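Local coordinates for CRISPR-associated protein, Cse2 family (Meiothermus ruber, PDB 3WA8) that probably binds G-rich crRNA sequence and helps stabilise the R-loop as the CasB (Cse2) subunit of a CRISPR interference complex, at residues Gln20-Pro24 / Ala25-Arg29; Ala39-Pro43 / Leu44-Phe48. All blocks are in the same frame, centred on the assembly; numbering follows the deposited sequence.

Contact 1: residues Gln20-Pro24 / Ala25-Arg29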
loop_
_atom_site.group_PDB
_atom_site.type_symbol
_atom_site.label_atom_id
_atom_site.label_comp_id
_atom_site.label_asym_id
_atom_site.label_seq_id
_atom_site.Cartn_x
_atom_site.Cartn_y
_atom_site.Cartn_z
ATOM N N GLN A 20 -13.769 -4.480 9.670
ATOM C CA GLN A 20 -14.974 -4.850 10.354
ATOM C C GLN A 20 -14.683 -5.701 11.556
ATOM O O GLN A 20 -15.421 -5.643 12.505
ATOM C CB GLN A 20 -15.924 -5.566 9.416
ATOM C CG GLN A 20 -16.432 -4.698 8.294
ATOM C CD GLN A 20 -17.556 -5.389 7.538
ATOM O OE1 GLN A 20 -17.913 -6.522 7.880
ATOM N NE2 GLN A 20 -18.128 -4.721 6.519
ATOM N N ARG A 21 -13.610 -6.485 11.534
ATOM C CA ARG A 21 -13.462 -7.533 12.545
ATOM C C ARG A 21 -12.274 -7.396 13.474
ATOM O O ARG A 21 -12.280 -8.003 14.523
ATOM C CB ARG A 21 -13.450 -8.929 11.921
ATOM C CG ARG A 21 -14.707 -9.325 11.202
ATOM C CD ARG A 21 -15.585 -10.315 12.026
ATOM N NE ARG A 21 -16.734 -10.784 11.231
ATOM C CZ ARG A 21 -16.625 -11.446 10.071
ATOM N NH1 ARG A 21 -15.421 -11.742 9.572
ATOM N NH2 ARG A 21 -17.708 -11.815 9.402
ATOM N N SER A 22 -11.251 -6.627 13.110
ATOM C CA SER A 22 -10.035 -6.506 13.940
ATOM C C SER A 22 -10.304 -6.017 15.351
ATOM O O SER A 22 -11.053 -5.050 15.521
ATOM C CB SER A 22 -9.056 -5.538 13.296
ATOM O OG SER A 22 -8.681 -6.010 12.022
ATOM N N THR A 23 -9.704 -6.659 16.352
ATOM C CA THR A 23 -9.736 -6.131 17.703
ATOM C C THR A 23 -8.454 -5.371 18.021
ATOM O O THR A 23 -7.456 -5.480 17.290
ATOM C CB THR A 23 -9.909 -7.223 18.748
ATOM O OG1 THR A 23 -8.694 -7.996 18.845
ATOM C CG2 THR A 23 -11.096 -8.109 18.395
ATOM N N PRO A 24 -8.461 -4.586 19.116
ATOM C CA PRO A 24 -7.250 -3.825 19.399
ATOM C C PRO A 24 -6.046 -4.726 19.576
ATOM O O PRO A 24 -4.969 -4.377 19.108
ATOM C CB PRO A 24 -7.594 -3.070 20.669
ATOM C CG PRO A 24 -9.063 -2.985 20.629
ATOM C CD PRO A 24 -9.503 -4.309 20.114
ATOM N N ALA A 25 -6.236 -5.892 20.192
ATOM C CA ALA A 25 -5.175 -6.911 20.226
ATOM C C ALA A 25 -4.690 -7.292 18.828
ATOM O O ALA A 25 -3.482 -7.337 18.612
ATOM C CB ALA A 25 -5.591 -8.134 20.982
ATOM N N ASP A 26 -5.596 -7.555 17.885
ATOM C CA ASP A 26 -5.159 -7.896 16.536
ATOM C C ASP A 26 -4.265 -6.804 15.996
ATOM O O ASP A 26 -3.192 -7.095 15.415
ATOM C CB ASP A 26 -6.321 -8.057 15.581
ATOM C CG ASP A 26 -7.250 -9.168 15.987
ATOM O OD1 ASP A 26 -6.710 -10.259 16.317
ATOM O OD2 ASP A 26 -8.502 -8.960 15.962
ATOM N N LEU A 27 -4.675 -5.543 16.198
ATOM C CA LEU A 27 -3.938 -4.423 15.597
ATOM C C LEU A 27 -2.523 -4.349 16.188
ATOM O O LEU A 27 -1.535 -4.099 15.461
ATOM C CB LEU A 27 -4.714 -3.123 15.757
ATOM C CG LEU A 27 -6.132 -3.181 15.204
ATOM C CD1 LEU A 27 -6.976 -2.072 15.765
ATOM C CD2 LEU A 27 -6.116 -3.112 13.695
ATOM N N ALA A 28 -2.429 -4.631 17.491
ATOM C CA ALA A 28 -1.150 -4.637 18.169
ATOM C C ALA A 28 -0.231 -5.659 17.517
ATOM O O ALA A 28 0.899 -5.318 17.182
ATOM C CB ALA A 28 -1.312 -4.894 19.656
ATOM N N ARG A 29 -0.733 -6.882 17.304
ATOM C CA ARG A 29 0.026 -7.925 16.634
ATOM C C ARG A 29 0.413 -7.536 15.205
ATOM O O ARG A 29 1.611 -7.607 14.833
ATOM C CB ARG A 29 -0.755 -9.196 16.579
ATOM C CG ARG A 29 -0.814 -9.919 17.876
ATOM C CD ARG A 29 -1.222 -11.387 17.662
ATOM N NE ARG A 29 -0.428 -12.128 18.598
ATOM C CZ ARG A 29 0.704 -12.738 18.304
ATOM N NH1 ARG A 29 1.156 -12.792 17.062
ATOM N NH2 ARG A 29 1.373 -13.328 19.268
#
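Asp26 grips Thr23 through a single carboxylate oxygen: the backbone N of Thr23 donates to Asp26 OD2 at 2.6 Å, with an almost straight N-H...O angle of 176°. The donor meets OD2 on its anti side and lies 23° out of the carboxylate plane. In return Asp26 N donates to Thr23 OG1 at 3.3 Å, a longer bond that is still well directed. This reciprocal pair is a capping box, with Thr23 as N-cap of helix 24-32. The threonine hydroxyl can serve because chi1, at 71°, sets OG1 between the backbone N and the carbonyl carbon, facing the first turn. There it also makes a weak bond to OD2 at 3.0 Å. Pro24 occupies the first helical position, where its lack of an N-H costs no helical bond. Regular bonding then takes over: Leu27 N reaches Thr23 O at 3.0 Å and Ala28 N reaches Pro24 O at the same length. Outside this polar turn, Leu27 sends its two methyls apart, CD2 resting 3.8 Å from Ser22 CB while CD1 lies 4.0 Å from Pro24 CA. Ser22, which ends the helical run of helix 10-21, turns its OG back to Leu18 O, and Trp72 of helix 59-72 packs against both Ser22 and Leu27. With the backbone N-H groups of Thr23 and Asp26 both taken up by side-chain oxygens, the box closes the start of helix 24-32 directly after helix 10-21 ends and probably helps to hold the turn between them, and the negative carboxylate at a helix N-terminus is probably favoured by the helix dipole.

Contact 2: residues Ala39-Pro43 / Leu44-Phe48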
loop_
_atom_site.group_PDB
_atom_site.type_symbol
_atom_site.label_atom_id
_atom_site.label_comp_id
_atom_site.label_asym_id
_atom_site.label_seq_id
_atom_site.Cartn_x
_atom_site.Cartn_y
_atom_site.Cartn_z
ATOM N N ALA A 39 5.686 -13.351 10.257
ATOM C CA ALA A 39 6.386 -14.079 11.321
ATOM C C ALA A 39 5.656 -13.891 12.628
ATOM O O ALA A 39 5.840 -14.645 13.537
ATOM C CB ALA A 39 7.831 -13.640 11.431
ATOM N N GLU A 40 4.826 -12.873 12.718
ATOM C CA GLU A 40 4.024 -12.633 13.911
ATOM C C GLU A 40 2.582 -12.989 13.559
ATOM O O GLU A 40 1.887 -12.247 12.863
ATOM C CB GLU A 40 4.115 -11.164 14.320
ATOM C CG GLU A 40 3.125 -10.724 15.347
ATOM C CD GLU A 40 3.662 -10.897 16.730
ATOM O OE1 GLU A 40 4.848 -11.244 16.853
ATOM O OE2 GLU A 40 2.908 -10.698 17.706
ATOM N N VAL A 41 2.135 -14.136 14.022
ATOM C CA VAL A 41 0.933 -14.721 13.486
ATOM C C VAL A 41 -0.321 -14.071 14.056
ATOM O O VAL A 41 -0.410 -13.864 15.268
ATOM C CB VAL A 41 0.973 -16.199 13.795
ATOM C CG1 VAL A 41 -0.304 -16.863 13.422
ATOM C CG2 VAL A 41 2.153 -16.800 13.074
ATOM N N VAL A 42 -1.283 -13.749 13.190
ATOM C CA VAL A 42 -2.572 -13.197 13.639
ATOM C C VAL A 42 -3.763 -14.030 13.136
ATOM O O VAL A 42 -4.052 -14.036 11.917
ATOM C CB VAL A 42 -2.764 -11.728 13.163
ATOM C CG1 VAL A 42 -4.090 -11.201 13.662
ATOM C CG2 VAL A 42 -1.633 -10.831 13.622
ATOM N N PRO A 43 -4.494 -14.703 14.052
ATOM C CA PRO A 43 -5.523 -15.677 13.632
ATOM C C PRO A 43 -6.434 -15.078 12.592
ATOM O O PRO A 43 -6.657 -15.683 11.555
ATOM C CB PRO A 43 -6.300 -15.956 14.910
ATOM C CG PRO A 43 -5.326 -15.755 15.984
ATOM C CD PRO A 43 -4.429 -14.592 15.516
ATOM N N LEU A 44 -6.919 -13.873 12.853
ATOM C CA LEU A 44 -7.687 -13.120 11.868
ATOM C C LEU A 44 -7.163 -13.229 10.419
ATOM O O LEU A 44 -7.898 -13.622 9.489
ATOM C CB LEU A 44 -7.723 -11.648 12.276
ATOM C CG LEU A 44 -8.901 -10.878 11.678
ATOM C CD1 LEU A 44 -10.246 -11.571 12.030
ATOM C CD2 LEU A 44 -8.890 -9.433 12.138
ATOM N N VAL A 45 -5.894 -12.880 10.240
ATOM C CA VAL A 45 -5.259 -12.889 8.924
ATOM C C VAL A 45 -5.090 -14.303 8.428
ATOM O O VAL A 45 -5.482 -14.606 7.298
ATOM C CB VAL A 45 -3.905 -12.213 8.995
ATOM C CG1 VAL A 45 -3.124 -12.450 7.723
ATOM C CG2 VAL A 45 -4.096 -10.716 9.305
ATOM N N GLU A 46 -4.541 -15.164 9.290
ATOM C CA GLU A 46 -4.370 -16.586 8.999
ATOM C C GLU A 46 -5.667 -17.232 8.518
ATOM O O GLU A 46 -5.673 -18.027 7.567
ATOM C CB GLU A 46 -3.880 -17.316 10.239
ATOM C CG GLU A 46 -2.476 -16.963 10.646
ATOM C CD GLU A 46 -1.457 -17.336 9.607
ATOM O OE1 GLU A 46 -1.670 -18.352 8.919
ATOM O OE2 GLU A 46 -0.441 -16.623 9.477
ATOM N N GLY A 47 -6.754 -16.890 9.203
ATOM C CA GLY A 47 -8.071 -17.316 8.825
ATOM C C GLY A 47 -8.358 -16.953 7.390
ATOM O O GLY A 47 -8.838 -17.789 6.607
ATOM N N PHE A 48 -8.058 -15.707 7.029
ATOM C CA PHE A 48 -8.421 -15.225 5.706
ATOM C C PHE A 48 -7.562 -15.920 4.670
ATOM O O PHE A 48 -8.082 -16.414 3.666
ATOM C CB PHE A 48 -8.300 -13.713 5.632
ATOM C CG PHE A 48 -8.866 -13.123 4.388
ATOM C CD1 PHE A 48 -10.169 -12.644 4.363
ATOM C CD2 PHE A 48 -8.096 -13.024 3.236
ATOM C CE1 PHE A 48 -10.712 -12.088 3.209
ATOM C CE2 PHE A 48 -8.634 -12.471 2.061
ATOM C CZ PHE A 48 -9.945 -12.002 2.054
#
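Val41 sets its CG1 methyl above the plane of the Glu46 carboxylate but displaced toward the edge between CG and OE2, 3.5 Å from CG and 4.0 Å from CD. The valine branch runs athwart the glutamate stem. A bend at chi2 (-63°) brings the carboxylate round beside the valine, where OE2 takes a salt bridge from Arg62 and a hydrogen bond from Tyr66 OH, both on helix 59-72; the same hydroxyl also hydrogen-bonds Val42 N, so it bridges the glutamate and the residue that caps the helix. Were Glu46 an alanine, Arg62 would probably lose its charge mate here, Tyr66 an acceptor, and the Val41 methyl the aliphatic stem it leans on. Val42 O accepts from Glu46 N at 2.9 Å and, weakly and at a bent angle, from Val45 N. Next along the chain, Pro43 O accepts from Gly47 N at 2.6 Å. Together these bonds open helix 43-49 after the loop that leads into it, with Val42 as N-cap and Pro43 in the first turn. Valine has no polar atom to offer as a capping side chain; instead its branches pack. CG1 of Val42 touches Leu44 CB at 3.9 Å, with the two side chains alongside each other on one side of the turn, and its CB lies 4.2 Å from Val45 CG2. Further down the helix, the Phe48 ring makes an edge-to-face contact with Phe14 and also meets Tyr17, both from helix 10-21.

In the fold
Contacts 1 and 2 follow in series along the chain, their centres about 11 Å apart, and each holds the N-terminal turn of a short helix: 24-32 in contact 1, 43-49 in contact 2. They join directly. Arg29 NH1 forms a salt bridge with Glu40 OE2 at 2.8 Å, Arg29 CB packs on Val42 CG2, and Leu44 reaches back to Ser22. Helix 59-72 backs both, through Trp72 for residues 20-29 and Tyr66 for residues 39-48. Both lie on the same side of this all-helical protein, about 19 Å from its centre, so two consecutive helix starts are tied to each other and to one common helix.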